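Local coordinates for protein Medium/long-chain acyl-CoA thioesterase YigI (Shewanella oneidensis, PDB 3E8P) that probably hydrolyses medium- and long-chain fatty acyl-CoA thioesters to the free fatty acid and coenzyme A, as a hotdog-fold thioesterase, at residues A[16-20]-A[87-93]; A[44-49]-A[83-87]; A[49-55]-A[123-129]; A[107-113]-A[158-164]. All coordinates share one frame; numbering follows the deposited sequence.

Contact 1: residues A[16-20]-A[87-93]; sequences QAEVL and AGLVASR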
loop_
_atom_site.group_PDB
_atom_site.type_symbol
_atom_site.label_atom_id
_atom_site.label_comp_id
_atom_site.label_asym_id
_atom_site.label_seq_id
_atom_site.Cartn_x
_atom_site.Cartn_y
_atom_site.Cartn_z
ATOM N N GLN A 16 -7.271 -22.344 23.486
ATOM C CA GLN A 16 -7.191 -21.037 22.851
ATOM C C GLN A 16 -6.752 -19.952 23.833
ATOM O O GLN A 16 -5.809 -19.208 23.568
ATOM C CB GLN A 16 -8.550 -20.668 22.250
ATOM C CG GLN A 16 -9.050 -21.648 21.208
ATOM C CD GLN A 16 -10.416 -21.278 20.680
ATOM O OE1 GLN A 16 -11.333 -21.016 21.452
ATOM N NE2 GLN A 16 -10.564 -21.264 19.361
ATOM N N ALA A 17 -7.441 -19.877 24.968
ATOM C CA ALA A 17 -7.144 -18.879 25.990
ATOM C C ALA A 17 -5.766 -19.077 26.597
ATOM O O ALA A 17 -5.149 -18.125 27.070
ATOM C CB ALA A 17 -8.203 -18.926 27.085
ATOM N N GLU A 18 -5.284 -20.313 26.584
ATOM C CA GLU A 18 -3.978 -20.602 27.152
ATOM C C GLU A 18 -2.862 -20.081 26.248
ATOM O O GLU A 18 -1.942 -19.412 26.720
ATOM C CB GLU A 18 -3.818 -22.111 27.377
ATOM C CG GLU A 18 -3.375 -22.486 28.788
ATOM C CD GLU A 18 -2.008 -21.922 29.150
ATOM O OE1 GLU A 18 -1.005 -22.339 28.528
ATOM O OE2 GLU A 18 -1.936 -21.063 30.059
ATOM N N VAL A 19 -2.945 -20.378 24.951
ATOM C CA VAL A 19 -1.923 -19.925 24.012
ATOM C C VAL A 19 -1.925 -18.404 23.915
ATOM O O VAL A 19 -0.871 -17.785 23.789
ATOM C CB VAL A 19 -2.121 -20.530 22.596
ATOM C CG1 VAL A 19 -2.114 -22.048 22.679
ATOM C CG2 VAL A 19 -3.412 -20.032 21.977
ATOM N N LEU A 20 -3.112 -17.810 23.990
ATOM C CA LEU A 20 -3.245 -16.360 23.923
ATOM C C LEU A 20 -2.554 -15.709 25.108
ATOM O O LEU A 20 -1.800 -14.751 24.941
ATOM C CB LEU A 20 -4.721 -15.955 23.900
ATOM C CG LEU A 20 -5.519 -16.314 22.644
ATOM C CD1 LEU A 20 -7.001 -16.168 22.930
ATOM C CD2 LEU A 20 -5.095 -15.424 21.484
ATOM N N ALA A 87 -4.901 -14.005 16.580
ATOM C CA ALA A 87 -6.116 -14.271 17.342
ATOM C C ALA A 87 -7.201 -14.793 16.398
ATOM O O ALA A 87 -7.952 -15.699 16.746
ATOM C CB ALA A 87 -6.582 -13.005 18.040
ATOM N N GLY A 88 -7.276 -14.216 15.200
ATOM C CA GLY A 88 -8.258 -14.652 14.223
ATOM C C GLY A 88 -7.997 -16.082 13.769
ATOM O O GLY A 88 -8.918 -16.804 13.367
ATOM N N LEU A 89 -6.733 -16.491 13.831
ATOM C CA LEU A 89 -6.352 -17.841 13.441
ATOM C C LEU A 89 -6.749 -18.789 14.569
ATOM O O LEU A 89 -7.346 -19.835 14.326
ATOM C CB LEU A 89 -4.839 -17.925 13.197
ATOM C CG LEU A 89 -4.281 -19.350 13.077
ATOM C CD1 LEU A 89 -4.909 -20.053 11.885
ATOM C CD2 LEU A 89 -2.772 -19.303 12.939
ATOM N N VAL A 90 -6.426 -18.403 15.800
ATOM C CA VAL A 90 -6.752 -19.205 16.974
ATOM C C VAL A 90 -8.258 -19.463 17.116
ATOM O O VAL A 90 -8.677 -20.545 17.525
ATOM C CB VAL A 90 -6.260 -18.522 18.269
ATOM C CG1 VAL A 90 -6.795 -19.261 19.480
ATOM C CG2 VAL A 90 -4.745 -18.498 18.306
ATOM N N ALA A 91 -9.068 -18.469 16.777
ATOM C CA ALA A 91 -10.512 -18.600 16.897
ATOM C C ALA A 91 -11.179 -19.293 15.715
ATOM O O ALA A 91 -12.374 -19.565 15.758
ATOM C CB ALA A 91 -11.139 -17.219 17.107
ATOM N N SER A 92 -10.417 -19.589 14.667
ATOM C CA SER A 92 -10.992 -20.227 13.488
ATOM C C SER A 92 -11.183 -21.740 13.588
ATOM O O SER A 92 -11.845 -22.338 12.737
ATOM C CB SER A 92 -10.141 -19.914 12.252
ATOM O OG SER A 92 -8.859 -20.506 12.345
ATOM N N ARG A 93 -10.615 -22.363 14.616
ATOM C CA ARG A 93 -10.734 -23.812 14.763
ATOM C C ARG A 93 -10.833 -24.286 16.211
ATOM O O ARG A 93 -10.495 -23.554 17.140
ATOM C CB ARG A 93 -9.542 -24.501 14.089
ATOM C CG ARG A 93 -9.566 -24.465 12.571
ATOM C CD ARG A 93 -8.219 -24.848 11.985
ATOM N NE ARG A 93 -7.736 -26.125 12.495
ATOM C CZ ARG A 93 -8.325 -27.293 12.266
ATOM N NH1 ARG A 93 -9.425 -27.350 11.526
ATOM N NH2 ARG A 93 -7.814 -28.404 12.784
#

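Contact 2: residues A[44-49]-A[83-87]; sequences YDIDGV and LTAFA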
loop_
_atom_site.group_PDB
_atom_site.type_symbol
_atom_site.label_atom_id
_atom_site.label_comp_id
_atom_site.label_asym_id
_atom_site.label_seq_id
_atom_site.Cartn_x
_atom_site.Cartn_y
_atom_site.Cartn_z
ATOM N N TYR A 44 -5.611 -9.030 25.605
ATOM C CA TYR A 44 -5.494 -9.903 24.443
ATOM C C TYR A 44 -6.338 -11.164 24.610
ATOM O O TYR A 44 -6.005 -12.048 25.396
ATOM C CB TYR A 44 -4.020 -10.268 24.217
ATOM C CG TYR A 44 -3.740 -10.994 22.919
ATOM C CD1 TYR A 44 -4.231 -10.517 21.711
ATOM C CD2 TYR A 44 -2.944 -12.135 22.894
ATOM C CE1 TYR A 44 -3.936 -11.152 20.510
ATOM C CE2 TYR A 44 -2.644 -12.775 21.696
ATOM C CZ TYR A 44 -3.142 -12.276 20.505
ATOM O OH TYR A 44 -2.840 -12.892 19.303
ATOM N N ASP A 45 -7.430 -11.234 23.856
ATOM C CA ASP A 45 -8.350 -12.364 23.900
ATOM C C ASP A 45 -8.795 -12.725 22.485
ATOM O O ASP A 45 -8.300 -12.151 21.517
ATOM C CB ASP A 45 -9.564 -11.998 24.748
ATOM C CG ASP A 45 -10.133 -10.640 24.384
ATOM O OD1 ASP A 45 -10.489 -10.448 23.203
ATOM O OD2 ASP A 45 -10.219 -9.765 25.273
ATOM N N ILE A 46 -9.736 -13.658 22.364
ATOM C CA ILE A 46 -10.215 -14.086 21.050
ATOM C C ILE A 46 -10.907 -13.004 20.242
ATOM O O ILE A 46 -11.102 -13.163 19.039
ATOM C CB ILE A 46 -11.189 -15.272 21.147
ATOM C CG1 ILE A 46 -12.286 -14.959 22.163
ATOM C CG2 ILE A 46 -10.436 -16.543 21.499
ATOM C CD1 ILE A 46 -13.431 -15.933 22.113
ATOM N N ASP A 47 -11.299 -11.914 20.894
ATOM C CA ASP A 47 -11.954 -10.812 20.189
ATOM C C ASP A 47 -10.909 -10.070 19.365
ATOM O O ASP A 47 -11.110 -9.796 18.184
ATOM C CB ASP A 47 -12.586 -9.833 21.180
ATOM C CG ASP A 47 -13.723 -10.449 21.966
ATOM O OD1 ASP A 47 -14.165 -9.821 22.954
ATOM O OD2 ASP A 47 -14.181 -11.552 21.593
ATOM N N GLY A 48 -9.792 -9.751 20.009
ATOM C CA GLY A 48 -8.722 -9.038 19.342
ATOM C C GLY A 48 -7.632 -8.625 20.308
ATOM O O GLY A 48 -7.343 -9.331 21.270
ATOM N N VAL A 49 -7.031 -7.469 20.070
ATOM C CA VAL A 49 -5.961 -7.007 20.932
ATOM C C VAL A 49 -6.000 -5.507 21.165
ATOM O O VAL A 49 -6.481 -4.747 20.334
ATOM C CB VAL A 49 -4.586 -7.337 20.325
ATOM C CG1 VAL A 49 -4.423 -6.601 18.994
ATOM C CG2 VAL A 49 -3.470 -6.933 21.291
ATOM N N LEU A 83 -0.843 -9.563 16.122
ATOM C CA LEU A 83 -1.606 -10.189 17.193
ATOM C C LEU A 83 -3.074 -10.377 16.794
ATOM O O LEU A 83 -3.707 -11.369 17.176
ATOM C CB LEU A 83 -1.487 -9.353 18.474
ATOM C CG LEU A 83 -0.082 -9.388 19.101
ATOM C CD1 LEU A 83 0.078 -8.311 20.174
ATOM C CD2 LEU A 83 0.146 -10.771 19.685
ATOM N N THR A 84 -3.604 -9.434 16.016
ATOM C CA THR A 84 -4.985 -9.501 15.546
ATOM C C THR A 84 -5.094 -10.691 14.593
ATOM O O THR A 84 -6.046 -11.467 14.642
ATOM C CB THR A 84 -5.390 -8.215 14.760
ATOM O OG1 THR A 84 -5.303 -7.063 15.622
ATOM C CG2 THR A 84 -6.822 -8.354 14.185
ATOM N N ALA A 85 -4.101 -10.821 13.725
ATOM C CA ALA A 85 -4.075 -11.903 12.761
ATOM C C ALA A 85 -4.008 -13.252 13.471
ATOM O O ALA A 85 -4.745 -14.168 13.123
ATOM C CB ALA A 85 -2.886 -11.733 11.821
ATOM N N PHE A 86 -3.136 -13.367 14.467
ATOM C CA PHE A 86 -2.972 -14.619 15.207
ATOM C C PHE A 86 -4.227 -14.994 16.006
ATOM O O PHE A 86 -4.578 -16.163 16.102
ATOM C CB PHE A 86 -1.758 -14.533 16.151
ATOM C CG PHE A 86 -1.339 -15.862 16.727
ATOM C CD1 PHE A 86 -0.792 -16.851 15.911
ATOM C CD2 PHE A 86 -1.508 -16.134 18.082
ATOM C CE1 PHE A 86 -0.418 -18.095 16.433
ATOM C CE2 PHE A 86 -1.139 -17.375 18.616
ATOM C CZ PHE A 86 -0.594 -18.355 17.788
ATOM N N ALA A 87 -4.901 -14.005 16.580
ATOM C CA ALA A 87 -6.116 -14.271 17.342
ATOM C C ALA A 87 -7.201 -14.793 16.398
ATOM O O ALA A 87 -7.952 -15.699 16.746
ATOM C CB ALA A 87 -6.582 -13.005 18.040
#

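Contact 3: residues A[49-55]-A[123-129]; sequences VEVAINM and GQIFTGT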
loop_
_atom_site.group_PDB
_atom_site.type_symbol
_atom_site.label_atom_id
_atom_site.label_comp_id
_atom_site.label_asym_id
_atom_site.label_seq_id
_atom_site.Cartn_x
_atom_site.Cartn_y
_atom_site.Cartn_z
ATOM N N VAL A 49 -7.031 -7.469 20.070
ATOM C CA VAL A 49 -5.961 -7.007 20.932
ATOM C C VAL A 49 -6.000 -5.507 21.165
ATOM O O VAL A 49 -6.481 -4.747 20.334
ATOM C CB VAL A 49 -4.586 -7.337 20.325
ATOM C CG1 VAL A 49 -4.423 -6.601 18.994
ATOM C CG2 VAL A 49 -3.470 -6.933 21.291
ATOM N N GLU A 50 -5.492 -5.091 22.315
ATOM C CA GLU A 50 -5.409 -3.685 22.637
ATOM C C GLU A 50 -3.966 -3.473 23.032
ATOM O O GLU A 50 -3.456 -4.125 23.952
ATOM C CB GLU A 50 -6.340 -3.327 23.792
ATOM C CG GLU A 50 -6.118 -1.926 24.350
ATOM C CD GLU A 50 -7.337 -1.390 25.087
ATOM O OE1 GLU A 50 -7.219 -0.352 25.780
ATOM O OE2 GLU A 50 -8.419 -2.007 24.961
ATOM N N VAL A 51 -3.302 -2.581 22.307
ATOM C CA VAL A 51 -1.913 -2.262 22.564
ATOM C C VAL A 51 -1.840 -0.809 22.996
ATOM O O VAL A 51 -2.518 0.051 22.430
ATOM C CB VAL A 51 -1.044 -2.470 21.299
ATOM C CG1 VAL A 51 0.371 -1.997 21.542
ATOM C CG2 VAL A 51 -1.032 -3.942 20.924
ATOM N N ALA A 52 -1.027 -0.545 24.012
ATOM C CA ALA A 52 -0.862 0.807 24.519
ATOM C C ALA A 52 0.612 1.101 24.728
ATOM O O ALA A 52 1.418 0.197 24.964
ATOM C CB ALA A 52 -1.617 0.976 25.825
ATOM N N ILE A 53 0.952 2.378 24.629
ATOM C CA ILE A 53 2.314 2.834 24.802
ATOM C C ILE A 53 2.245 4.276 25.294
ATOM O O ILE A 53 1.631 5.135 24.662
ATOM C CB ILE A 53 3.092 2.759 23.456
ATOM C CG1 ILE A 53 4.509 3.312 23.628
ATOM C CG2 ILE A 53 2.335 3.535 22.365
ATOM C CD1 ILE A 53 5.391 3.120 22.398
ATOM N N ASN A 54 2.857 4.542 26.440
ATOM C CA ASN A 54 2.839 5.892 26.976
ATOM C C ASN A 54 3.876 6.723 26.274
ATOM O O ASN A 54 4.898 6.209 25.826
ATOM C CB ASN A 54 3.133 5.894 28.475
ATOM C CG ASN A 54 2.199 5.004 29.242
ATOM O OD1 ASN A 54 0.982 5.137 29.146
ATOM N ND2 ASN A 54 2.760 4.083 30.004
HETATM N N MSE A 55 3.600 8.016 26.180
HETATM C CA MSE A 55 4.508 8.956 25.553
HETATM C C MSE A 55 5.657 9.208 26.511
HETATM O O MSE A 55 5.443 9.380 27.710
HETATM C CB MSE A 55 3.790 10.274 25.282
HETATM C CG MSE A 55 4.695 11.391 24.807
HETATM SE SE MSE A 55 5.368 11.035 23.047
HETATM C CE MSE A 55 4.055 12.028 22.016
ATOM N N GLY A 123 -0.292 13.494 22.113
ATOM C CA GLY A 123 -1.016 12.717 23.102
ATOM C C GLY A 123 -0.144 12.241 24.252
ATOM O O GLY A 123 1.085 12.290 24.182
ATOM N N GLN A 124 -0.781 11.773 25.317
ATOM C CA GLN A 124 -0.059 11.295 26.489
ATOM C C GLN A 124 0.091 9.786 26.440
ATOM O O GLN A 124 1.152 9.244 26.770
ATOM C CB GLN A 124 -0.805 11.699 27.761
ATOM C CG GLN A 124 -1.008 13.198 27.901
ATOM C CD GLN A 124 -1.898 13.554 29.077
ATOM O OE1 GLN A 124 -1.573 13.256 30.234
ATOM N NE2 GLN A 124 -3.032 14.188 28.790
ATOM N N ILE A 125 -0.983 9.120 26.029
ATOM C CA ILE A 125 -1.013 7.666 25.918
ATOM C C ILE A 125 -1.625 7.281 24.579
ATOM O O ILE A 125 -2.725 7.719 24.247
ATOM C CB ILE A 125 -1.873 7.020 27.037
ATOM C CG1 ILE A 125 -1.279 7.358 28.408
ATOM C CG2 ILE A 125 -1.951 5.497 26.837
ATOM C CD1 ILE A 125 -2.066 6.793 29.572
ATOM N N PHE A 126 -0.913 6.461 23.816
ATOM C CA PHE A 126 -1.405 6.020 22.524
ATOM C C PHE A 126 -1.903 4.582 22.612
ATOM O O PHE A 126 -1.237 3.713 23.184
ATOM C CB PHE A 126 -0.296 6.170 21.483
ATOM C CG PHE A 126 0.090 7.604 21.230
ATOM C CD1 PHE A 126 -0.702 8.420 20.429
ATOM C CD2 PHE A 126 1.208 8.155 21.839
ATOM C CE1 PHE A 126 -0.391 9.762 20.240
ATOM C CE2 PHE A 126 1.529 9.499 21.656
ATOM C CZ PHE A 126 0.727 10.304 20.856
ATOM N N THR A 127 -3.084 4.347 22.040
ATOM C CA THR A 127 -3.715 3.035 22.061
ATOM C C THR A 127 -4.027 2.524 20.658
ATOM O O THR A 127 -4.496 3.274 19.809
ATOM C CB THR A 127 -5.024 3.094 22.876
ATOM O OG1 THR A 127 -4.741 3.616 24.181
ATOM C CG2 THR A 127 -5.647 1.704 23.004
ATOM N N GLY A 128 -3.780 1.237 20.431
ATOM C CA GLY A 128 -4.035 0.650 19.131
ATOM C C GLY A 128 -4.903 -0.599 19.153
ATOM O O GLY A 128 -4.772 -1.462 20.024
ATOM N N THR A 129 -5.806 -0.685 18.183
ATOM C CA THR A 129 -6.695 -1.833 18.049
ATOM C C THR A 129 -6.745 -2.202 16.577
ATOM O O THR A 129 -6.301 -1.434 15.718
ATOM C CB THR A 129 -8.143 -1.514 18.511
ATOM O OG1 THR A 129 -8.737 -0.579 17.602
ATOM C CG2 THR A 129 -8.146 -0.922 19.935
HETATM O O HOH W 1 -5.052 2.208 26.572
#

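Contact 4: residues A[107-113]-A[158-164]; sequences TLGTIDM and TGTYMVG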
loop_
_atom_site.group_PDB
_atom_site.type_symbol
_atom_site.label_atom_id
_atom_site.label_comp_id
_atom_site.label_asym_id
_atom_site.label_seq_id
_atom_site.Cartn_x
_atom_site.Cartn_y
_atom_site.Cartn_z
ATOM N N THR A 107 5.560 -19.178 12.642
ATOM C CA THR A 107 5.419 -18.716 11.271
ATOM C C THR A 107 4.849 -17.293 11.161
ATOM O O THR A 107 4.999 -16.643 10.130
ATOM C CB THR A 107 4.525 -19.680 10.465
ATOM O OG1 THR A 107 5.035 -21.016 10.583
ATOM C CG2 THR A 107 4.511 -19.288 8.993
ATOM N N LEU A 108 4.204 -16.809 12.221
ATOM C CA LEU A 108 3.621 -15.468 12.209
ATOM C C LEU A 108 4.628 -14.408 11.763
ATOM O O LEU A 108 5.732 -14.331 12.297
ATOM C CB LEU A 108 3.095 -15.091 13.595
ATOM C CG LEU A 108 2.344 -13.757 13.634
ATOM C CD1 LEU A 108 1.039 -13.896 12.850
ATOM C CD2 LEU A 108 2.063 -13.351 15.070
ATOM N N GLY A 109 4.229 -13.592 10.791
ATOM C CA GLY A 109 5.099 -12.538 10.292
ATOM C C GLY A 109 4.359 -11.580 9.377
ATOM O O GLY A 109 3.298 -11.910 8.854
ATOM N N THR A 110 4.914 -10.390 9.187
ATOM C CA THR A 110 4.299 -9.382 8.324
ATOM C C THR A 110 4.836 -9.524 6.900
ATOM O O THR A 110 6.039 -9.607 6.715
ATOM C CB THR A 110 4.648 -7.969 8.802
ATOM O OG1 THR A 110 4.475 -7.887 10.220
ATOM C CG2 THR A 110 3.753 -6.938 8.121
ATOM N N ILE A 111 3.952 -9.564 5.906
ATOM C CA ILE A 111 4.372 -9.655 4.507
ATOM C C ILE A 111 4.478 -8.212 4.003
ATOM O O ILE A 111 5.523 -7.784 3.515
ATOM C CB ILE A 111 3.338 -10.425 3.659
ATOM C CG1 ILE A 111 3.189 -11.849 4.205
ATOM C CG2 ILE A 111 3.767 -10.448 2.183
ATOM C CD1 ILE A 111 1.959 -12.581 3.695
ATOM N N ASP A 112 3.389 -7.462 4.127
ATOM C CA ASP A 112 3.392 -6.066 3.737
ATOM C C ASP A 112 2.480 -5.275 4.661
ATOM O O ASP A 112 1.643 -5.836 5.369
ATOM C CB ASP A 112 2.969 -5.883 2.269
ATOM C CG ASP A 112 1.500 -6.169 2.034
ATOM O OD1 ASP A 112 0.649 -5.416 2.556
ATOM O OD2 ASP A 112 1.191 -7.148 1.318
HETATM N N MSE A 113 2.674 -3.965 4.663
HETATM C CA MSE A 113 1.879 -3.072 5.484
HETATM C C MSE A 113 1.835 -1.677 4.904
HETATM O O MSE A 113 2.828 -1.175 4.365
HETATM C CB MSE A 113 2.440 -2.981 6.908
HETATM C CG MSE A 113 1.745 -1.907 7.747
HETATM SE SE MSE A 113 2.383 -1.715 9.580
HETATM C CE MSE A 113 4.215 -1.225 9.179
ATOM N N THR A 158 -3.076 -1.133 7.505
ATOM C CA THR A 158 -3.636 -2.320 6.871
ATOM C C THR A 158 -2.433 -3.244 6.706
ATOM O O THR A 158 -1.424 -2.852 6.114
ATOM C CB THR A 158 -4.255 -2.016 5.484
ATOM O OG1 THR A 158 -5.288 -1.040 5.628
ATOM C CG2 THR A 158 -4.860 -3.275 4.860
ATOM N N GLY A 159 -2.523 -4.453 7.251
ATOM C CA GLY A 159 -1.419 -5.390 7.126
ATOM C C GLY A 159 -1.786 -6.765 6.592
ATOM O O GLY A 159 -2.881 -7.276 6.836
ATOM N N THR A 160 -0.864 -7.358 5.843
ATOM C CA THR A 160 -1.051 -8.687 5.292
ATOM C C THR A 160 -0.077 -9.554 6.077
ATOM O O THR A 160 1.129 -9.304 6.083
ATOM C CB THR A 160 -0.719 -8.715 3.799
ATOM O OG1 THR A 160 -1.597 -7.818 3.100
ATOM C CG2 THR A 160 -0.908 -10.099 3.249
ATOM N N TYR A 161 -0.608 -10.561 6.760
ATOM C CA TYR A 161 0.216 -11.424 7.589
ATOM C C TYR A 161 0.220 -12.889 7.198
ATOM O O TYR A 161 -0.760 -13.420 6.668
ATOM C CB TYR A 161 -0.230 -11.291 9.042
ATOM C CG TYR A 161 -0.068 -9.893 9.584
ATOM C CD1 TYR A 161 1.105 -9.507 10.222
ATOM C CD2 TYR A 161 -1.073 -8.938 9.416
ATOM C CE1 TYR A 161 1.277 -8.202 10.679
ATOM C CE2 TYR A 161 -0.912 -7.639 9.861
ATOM C CZ TYR A 161 0.265 -7.274 10.490
ATOM O OH TYR A 161 0.449 -5.973 10.904
HETATM N N MSE A 162 1.351 -13.528 7.461
HETATM C CA MSE A 162 1.534 -14.947 7.194
HETATM C C MSE A 162 1.132 -15.640 8.499
HETATM O O MSE A 162 1.683 -15.335 9.557
HETATM C CB MSE A 162 3.008 -15.237 6.879
HETATM C CG MSE A 162 3.288 -16.641 6.384
HETATM SE SE MSE A 162 2.564 -16.940 4.614
HETATM C CE MSE A 162 3.984 -16.120 3.588
ATOM N N VAL A 163 0.172 -16.557 8.431
ATOM C CA VAL A 163 -0.274 -17.267 9.632
ATOM C C VAL A 163 -0.150 -18.780 9.507
ATOM O O VAL A 163 -0.557 -19.531 10.399
ATOM C CB VAL A 163 -1.736 -16.909 9.970
ATOM C CG1 VAL A 163 -1.824 -15.444 10.397
ATOM C CG2 VAL A 163 -2.621 -17.158 8.757
ATOM N N GLY A 164 0.422 -19.217 8.393
ATOM C CA GLY A 164 0.607 -20.634 8.142
ATOM C C GLY A 164 1.570 -20.859 6.990
ATOM O O GLY A 164 2.151 -19.859 6.504
ATOM O OXT GLY A 164 1.746 -22.025 6.570
#

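Contact 1: residues A[16-20]-A[87-93]
Gln16 and Val90 run past each other in opposite senses, and their antiparallel overlap forms the middle of this contact. The methylene part of Gln16 lies along one branch of the valine, with Gln16 CB 3.6 Å from Val90 CG1. The extended chain beyond CG carries the amide past Val90 CG1 to the carbonyl of that residue. There NE2 donates to it, Gln16 NE2 to Val90 O being 2.7 Å. The bond is short but bent, with an N-H...O angle of 136°; the donor is tilted from the carbonyl plane, and Val90 O from the plane of the amide. The other end of the amide, OE1, accepts from Asn13 N, which fixes the rotation of the group. With CG1 placed anti to the backbone N (chi1 171°) and turned to the glutamine, Val90 has its second methyl left for the next turn of helix 14-29. Val19 meets that methyl tip to tip, CG2 to Val90 CG2 at 4.2 Å. Leu20 reaches the same methyl through CD2, 4.4 Å from Val90 CG2, and also touches Ala87 one turn earlier. Both methyls of Val90 thus meet hydrocarbon, and its carbonyl oxygen takes the amide. Leu101 of helix 98-107 packs on both Val19 and Val90, closing the cluster from a third helix. Here the N-terminal helix 14-29 is joined to the C-terminal end of helix 70-90, the long helix that the curved sheet wraps in the hotdog fold.

Contact 2: residues A[44-49]-A[83-87]
Tyr44 and Val49, at the two ends of a tight connection between adjacent antiparallel strands, both point at helix 70-90, while Asp45 N bonds to Gly48 O to close the turn between them. Asp45 OD1 tightens it further by accepting from Asp47 N through its anti lone pair, an Asx turn. Tyr44 carries its CG anti to the backbone N (chi1 -171°), which sends the ring across Leu83 to the main chain of the helix. Its hydroxyl donates to that residue, Tyr44 OH to Leu83 O being 2.8 Å, and the carbonyl oxygen lies at the ring edge, near its plane. Leu83 O also keeps its helical bond from Ala87 N, at 3.0 Å, so two donors grip it. On the ring itself, Tyr44 CE1 rests 3.7 Å from Leu83 CB, and CZ has Leu83 CD2 as a neighbour. Ala87 CB lies 4.0 Å from Asp45 O and also near the tyrosine ring. Tyr44 OH also sits at the edge of the Phe86 ring, 3.7 Å from Phe86 CD2. Val49 crosses Leu83 at about a right angle, its CG2 being 4.0 Å from Leu83 CD1. Its other methyl, CG1, lies 3.5 Å from Thr84 OG1, whose hydrogen bond goes to Val80 O within the helix. A phenylalanine in place of Tyr44 would probably take from Leu83 O its second donor and from the turn its hydrogen bond to the helix. The chemistry is therefore that of one directional bond that fixes where the ring stops, with hydrocarbon packed round it.

Contact 3: residues A[49-55]-A[123-129]
Selenomethionine Met55 lies alongside Phe126, the two pointing the same way. Met55 CB lies against the main chain opposite, 3.2 Å from Gln124 O and near Gly123 O as well. Met55 CG, anti to the backbone N (chi1 172°), stays by Gly123 O at 3.8 Å. Bends at the next two torsions carry the chain through SE, and Met55 CE arrives at the ring edge, in its plane, 3.6 Å from Phe126 CE2. The backbone under this side chain is held by Met55 N donating to Gln124 O. From there the antiparallel ladder continues through the hydrogen-bonded pairs Ile53-Phe126 and Val51-Gly128, the latter including a 2.6 Å bond from Gly128 N to Val51 O. Ile53 CG2 packs on Phe126 CB at 3.8 Å. On the other face Glu50 and Thr127 cross, and a water bonded to Thr127 OG1 bonds weakly to Glu50 OE1, which has its salt bridge with Arg43. The pair of strands lies between strand 40-44, beside 49-54, and strand 139-148, beside 125-134, while the face bearing Val51 and Ile53 rests on helix 70-90 through Val80 and Val72.

Contact 4: residues A[107-113]-A[158-164]
Asp112 has CG between its backbone N and carbonyl carbon (chi1 70°), and Thr160 has OG1 anti to its carbonyl carbon (chi1 -61°), which leaves Asp112 OD1 near Thr160 OG1, 3.3 Å away. Their bonded partners lie elsewhere: Asp112 OD2 bonds Thr160 OG1 of the third subunit, an exchange repeated in reverse, and OD1 makes a salt bridge with Arg114 of the fourth. Beside the pair, Ile111 lays CD1 3.8 Å from Thr160 CG2. Opposite the single residue Thr160 the edge strand sets two, Ile111 and Asp112, which makes a classic beta bulge: Ile111 N donates to Thr160 O at 2.8 Å, and Thr160 N to Asp112 O at 3.0 Å. The bulge turns strand 109-117, an edge strand of the hotdog sheet within its own chain, and past it Asp112 and Met113 pair with a strand of the second subunit, carrying the sheet across the interface. With an alanine here in place of Asp112, Arg114 of the fourth subunit would probably lose a counter-charge and Thr160 of the third its carboxylate partner. On the opposite face Thr110 lies alongside Tyr161, pointing the same way, with OG1 3.2 Å from Tyr161 CE1, and both hydroxyls bond Asp78 OD2 of helix 70-90.

Contacts 1 and 2 are neighbours on helix 70-90, their centres 8 Å apart, sharing Ala87 and touching where Leu20 packs on Tyr44 and Ile46. Contact 2 passes into contact 3 through Val49, which ends the turn and begins strand 49-54. Contacts 3 and 4 join strand pairs at separate places in one six-stranded antiparallel sheet, with centres 21 Å apart and no touch. Contact 4 meets the helix side through Ala85 on Tyr161 and Leu89 on Val163. Along the chain, contacts 1 and 2 both close before contact 4 opens, whereas contact 3 alternates with each of the others. Contacts 1 to 3 lie within one subunit, joining its helices, turn and sheet, while contact 4 also meets other subunits.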